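Local coordinates for DNA polymerase (Bacillus phage phi29, PDB 2PY5), which replicates viral DNA from a protein primer by strand displacement, with high processivity and fidelity, and in its natural form also proofreads with a 3'-5' exonuclease, at residues S487-R491 with Q502-M506. The protein carries 2 engineered substitutions. Sequence-based numbering, arbitrary orientation.
Sequences STFKR and QDIYM. With EDO (1,2-ethanediol), chain L.
Asp503 OD2 takes two N-H groups of Arg491: a short, nearly straight bond from NE at 2.8 Å, which makes a salt bridge, and a weak one from NH2. The acid lies at the guanidinium edge, yet NE meets the oxygen from above the carboxylate plane, with the two planes 45° apart. Arg491 CG sits between its backbone N and carbonyl carbon (chi1 61°), and the extended chain beyond it runs alongside Asp503, pointing the same way. A water donates to the other carboxylate oxygen, OD1, and weakly accepts from Arg491 NH2. Phe543 adds a cation-pi contact to the arginine.

Three backbone hydrogen bonds tie 487-491 to strand 499-509: Lys490 N to Asp503 O at 2.8 Å, Asp503 N to Arg491 O, already at the start of strand 491-496, and Tyr505 N to Thr488 O at 3.0 Å. Between the first and the last of these Phe489 and Ile504 form a non-hydrogen-bonded antiparallel pair, their CA atoms 4.1 Å apart and their side chains on one face. There Gln502 brings NE2 within 3.5 Å of Phe489 CE2, its amide inclined 30° to the ring; NE2 bonds Tyr494 OH, and OE1 accepts from a water that also bonds Ser487 OG.

The Tyr505 ring meets the corner at Lys490, whose CB makes an off-centre CH-pi contact, 4.2 Å from the Tyr505 ring centroid. Tyr505 OH is hydrogen-bonded to Glu244 OE2 of strand 241-250, while Lys490 turns NZ to a bound ethanediol, probably from the crystallisation liquor.

The contact thus sets strand 483-489, the corner and strand 491-496 against strand 499-509 in the polymerization region. Phe489, Gln502, Ile504 and Tyr505 are buried, whereas the ion pair lies at the exposed margin, where solvent would probably weaken its electrostatic contribution.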
ATOM      1  N   SER F 487     -10.908   4.608 -20.339  1.00 32.48           N
ATOM      2  CA  SER F 487     -12.244   4.073 -20.540  1.00 31.47           C
ATOM      3  C   SER F 487     -13.233   5.174 -20.814  1.00 31.20           C
ATOM      4  O   SER F 487     -12.946   6.369 -20.624  1.00 28.89           O
ATOM      5  CB  SER F 487     -12.705   3.296 -19.312  1.00 33.28           C
ATOM      6  OG  SER F 487     -12.765   4.144 -18.199  1.00 34.41           O
ATOM      7  N   THR F 488     -14.394   4.750 -21.296  1.00 30.33           N
ATOM      8  CA  THR F 488     -15.549   5.626 -21.488  1.00 30.11           C
ATOM      9  C   THR F 488     -16.758   4.917 -20.920  1.00 29.17           C
ATOM     10  O   THR F 488     -16.902   3.713 -21.109  1.00 28.69           O
ATOM     11  CB  THR F 488     -15.770   5.939 -22.975  1.00 29.97           C
ATOM     12  OG1 THR F 488     -14.553   6.460 -23.534  1.00 33.27           O
ATOM     13  CG2 THR F 488     -16.923   6.930 -23.185  1.00 31.01           C
ATOM     14  N   PHE F 489     -17.599   5.660 -20.191  1.00 28.91           N
ATOM     15  CA  PHE F 489     -18.797   5.075 -19.588  1.00 28.68           C
ATOM     16  C   PHE F 489     -20.094   5.674 -20.128  1.00 28.80           C
ATOM     17  O   PHE F 489     -20.121   6.802 -20.625  1.00 27.88           O
ATOM     18  CB  PHE F 489     -18.736   5.123 -18.041  1.00 29.21           C
ATOM     19  CG  PHE F 489     -18.543   6.515 -17.442  1.00 29.21           C
ATOM     20  CD1 PHE F 489     -19.625   7.378 -17.259  1.00 29.49           C
ATOM     21  CD2 PHE F 489     -17.297   6.909 -16.975  1.00 29.79           C
ATOM     22  CE1 PHE F 489     -19.454   8.621 -16.661  1.00 28.96           C
ATOM     23  CE2 PHE F 489     -17.122   8.134 -16.377  1.00 31.07           C
ATOM     24  CZ  PHE F 489     -18.229   8.996 -16.229  1.00 28.93           C
ATOM     25  N   LYS F 490     -21.160   4.881 -20.044  1.00 30.03           N
ATOM     26  CA  LYS F 490     -22.507   5.285 -20.465  1.00 30.02           C
ATOM     27  C   LYS F 490     -23.221   6.059 -19.366  1.00 28.43           C
ATOM     28  O   LYS F 490     -23.996   6.979 -19.630  1.00 30.03           O
ATOM     29  CB  LYS F 490     -23.325   4.048 -20.866  1.00 31.31           C
ATOM     30  CG  LYS F 490     -24.793   4.290 -21.155  1.00 30.94           C
ATOM     31  CD  LYS F 490     -25.069   5.379 -22.224  1.00 34.19           C
ATOM     32  CE  LYS F 490     -26.564   5.520 -22.573  1.00 35.54           C
ATOM     33  NZ  LYS F 490     -27.443   5.848 -21.417  1.00 39.35           N
ATOM     34  N   ARG F 491     -22.972   5.659 -18.121  1.00 28.80           N
ATOM     35  CA  ARG F 491     -23.531   6.346 -16.987  1.00 29.33           C
ATOM     36  C   ARG F 491     -22.703   6.002 -15.763  1.00 28.59           C
ATOM     37  O   ARG F 491     -21.909   5.064 -15.787  1.00 28.59           O
ATOM     38  CB  ARG F 491     -24.995   5.966 -16.773  1.00 28.78           C
ATOM     39  CG  ARG F 491     -25.226   4.512 -16.512  1.00 28.22           C
ATOM     40  CD  ARG F 491     -26.648   4.220 -16.009  1.00 29.83           C
ATOM     41  NE  ARG F 491     -26.818   2.797 -15.713  1.00 29.36           N
ATOM     42  CZ  ARG F 491     -27.885   2.265 -15.114  1.00 28.88           C
ATOM     43  NH1 ARG F 491     -28.891   3.021 -14.703  1.00 31.25           N
ATOM     44  NH2 ARG F 491     -27.929   0.964 -14.887  1.00 30.00           N
ATOM     45  N   GLN F 502     -19.691   2.703 -12.309  1.00 28.10           N
ATOM     46  CA  GLN F 502     -19.791   3.056 -13.728  1.00 27.93           C
ATOM     47  C   GLN F 502     -20.290   1.888 -14.544  1.00 29.10           C
ATOM     48  O   GLN F 502     -19.986   0.735 -14.236  1.00 29.12           O
ATOM     49  CB  GLN F 502     -18.418   3.445 -14.280  1.00 29.19           C
ATOM     50  CG  GLN F 502     -17.768   4.643 -13.588  1.00 31.01           C
ATOM     51  CD  GLN F 502     -16.332   4.841 -13.994  1.00 32.09           C
ATOM     52  OE1 GLN F 502     -15.646   3.892 -14.384  1.00 36.20           O
ATOM     53  NE2 GLN F 502     -15.848   6.077 -13.861  1.00 31.23           N
ATOM     54  N   ASP F 503     -21.068   2.199 -15.589  1.00 28.26           N
ATOM     55  CA  ASP F 503     -21.432   1.251 -16.660  1.00 29.23           C
ATOM     56  C   ASP F 503     -20.480   1.579 -17.817  1.00 28.82           C
ATOM     57  O   ASP F 503     -20.660   2.577 -18.521  1.00 29.73           O
ATOM     58  CB  ASP F 503     -22.873   1.447 -17.137  1.00 29.80           C
ATOM     59  CG  ASP F 503     -23.900   0.620 -16.357  1.00 31.86           C
ATOM     60  OD1 ASP F 503     -23.523  -0.233 -15.537  1.00 33.56           O
ATOM     61  OD2 ASP F 503     -25.104   0.812 -16.627  1.00 31.75           O
ATOM     62  N   ILE F 504     -19.448   0.764 -17.980  1.00 29.07           N
ATOM     63  CA  ILE F 504     -18.343   1.073 -18.908  1.00 29.07           C
ATOM     64  C   ILE F 504     -18.559   0.388 -20.260  1.00 28.54           C
ATOM     65  O   ILE F 504     -18.860  -0.791 -20.321  1.00 30.29           O
ATOM     66  CB  ILE F 504     -16.988   0.638 -18.303  1.00 30.34           C
ATOM     67  CG1 ILE F 504     -16.704   1.429 -17.021  1.00 31.01           C
ATOM     68  CG2 ILE F 504     -15.860   0.798 -19.320  1.00 31.43           C
ATOM     69  CD1 ILE F 504     -15.430   0.978 -16.264  1.00 32.90           C
ATOM     70  N   TYR F 505     -18.380   1.144 -21.348  1.00 29.18           N
ATOM     71  CA  TYR F 505     -18.442   0.617 -22.696  1.00 28.64           C
ATOM     72  C   TYR F 505     -17.317  -0.382 -22.950  1.00 26.90           C
ATOM     73  O   TYR F 505     -16.155  -0.072 -22.709  1.00 29.00           O
ATOM     74  CB  TYR F 505     -18.322   1.754 -23.700  1.00 29.54           C
ATOM     75  CG  TYR F 505     -19.540   2.643 -23.851  1.00 28.48           C
ATOM     76  CD1 TYR F 505     -19.469   3.998 -23.546  1.00 29.20           C
ATOM     77  CD2 TYR F 505     -20.730   2.149 -24.372  1.00 28.99           C
ATOM     78  CE1 TYR F 505     -20.566   4.833 -23.716  1.00 29.61           C
ATOM     79  CE2 TYR F 505     -21.833   2.968 -24.549  1.00 29.15           C
ATOM     80  CZ  TYR F 505     -21.743   4.310 -24.218  1.00 28.48           C
ATOM     81  OH  TYR F 505     -22.839   5.126 -24.408  1.00 32.36           O
ATOM     82  N   MET F 506     -17.693  -1.580 -23.396  1.00 27.85           N
ATOM     83  CA  MET F 506     -16.750  -2.649 -23.699  1.00 29.75           C
ATOM     84  C   MET F 506     -17.037  -3.204 -25.087  1.00 30.16           C
ATOM     85  O   MET F 506     -18.157  -3.122 -25.585  1.00 28.24           O
ATOM     86  CB  MET F 506     -16.867  -3.790 -22.690  1.00 30.18           C
ATOM     87  CG  MET F 506     -16.695  -3.385 -21.247  1.00 31.19           C
ATOM     88  SD  MET F 506     -15.041  -2.829 -20.806  1.00 31.96           S
ATOM     89  CE  MET F 506     -14.139  -4.383 -20.704  1.00 33.38           C
TER
HETATM   90  C1  EDO L8010     -28.787   3.555 -18.965  1.00 45.85           C
HETATM   91  O1  EDO L8010     -27.610   4.175 -19.453  1.00 41.43           O
HETATM   92  C2  EDO L8010     -29.873   4.614 -18.816  1.00 46.83           C
HETATM   93  O2  EDO L8010     -30.870   4.428 -19.830  1.00 49.13           O
HETATM   94  O   HOH W   1     -15.106   4.425 -17.425  1.00 37.71           O
HETATM   95  O   HOH W   2     -14.348   2.135 -22.280  1.00 20.40           O
HETATM   96  O   HOH W   3     -25.801  -1.639 -14.612  1.00 30.21           O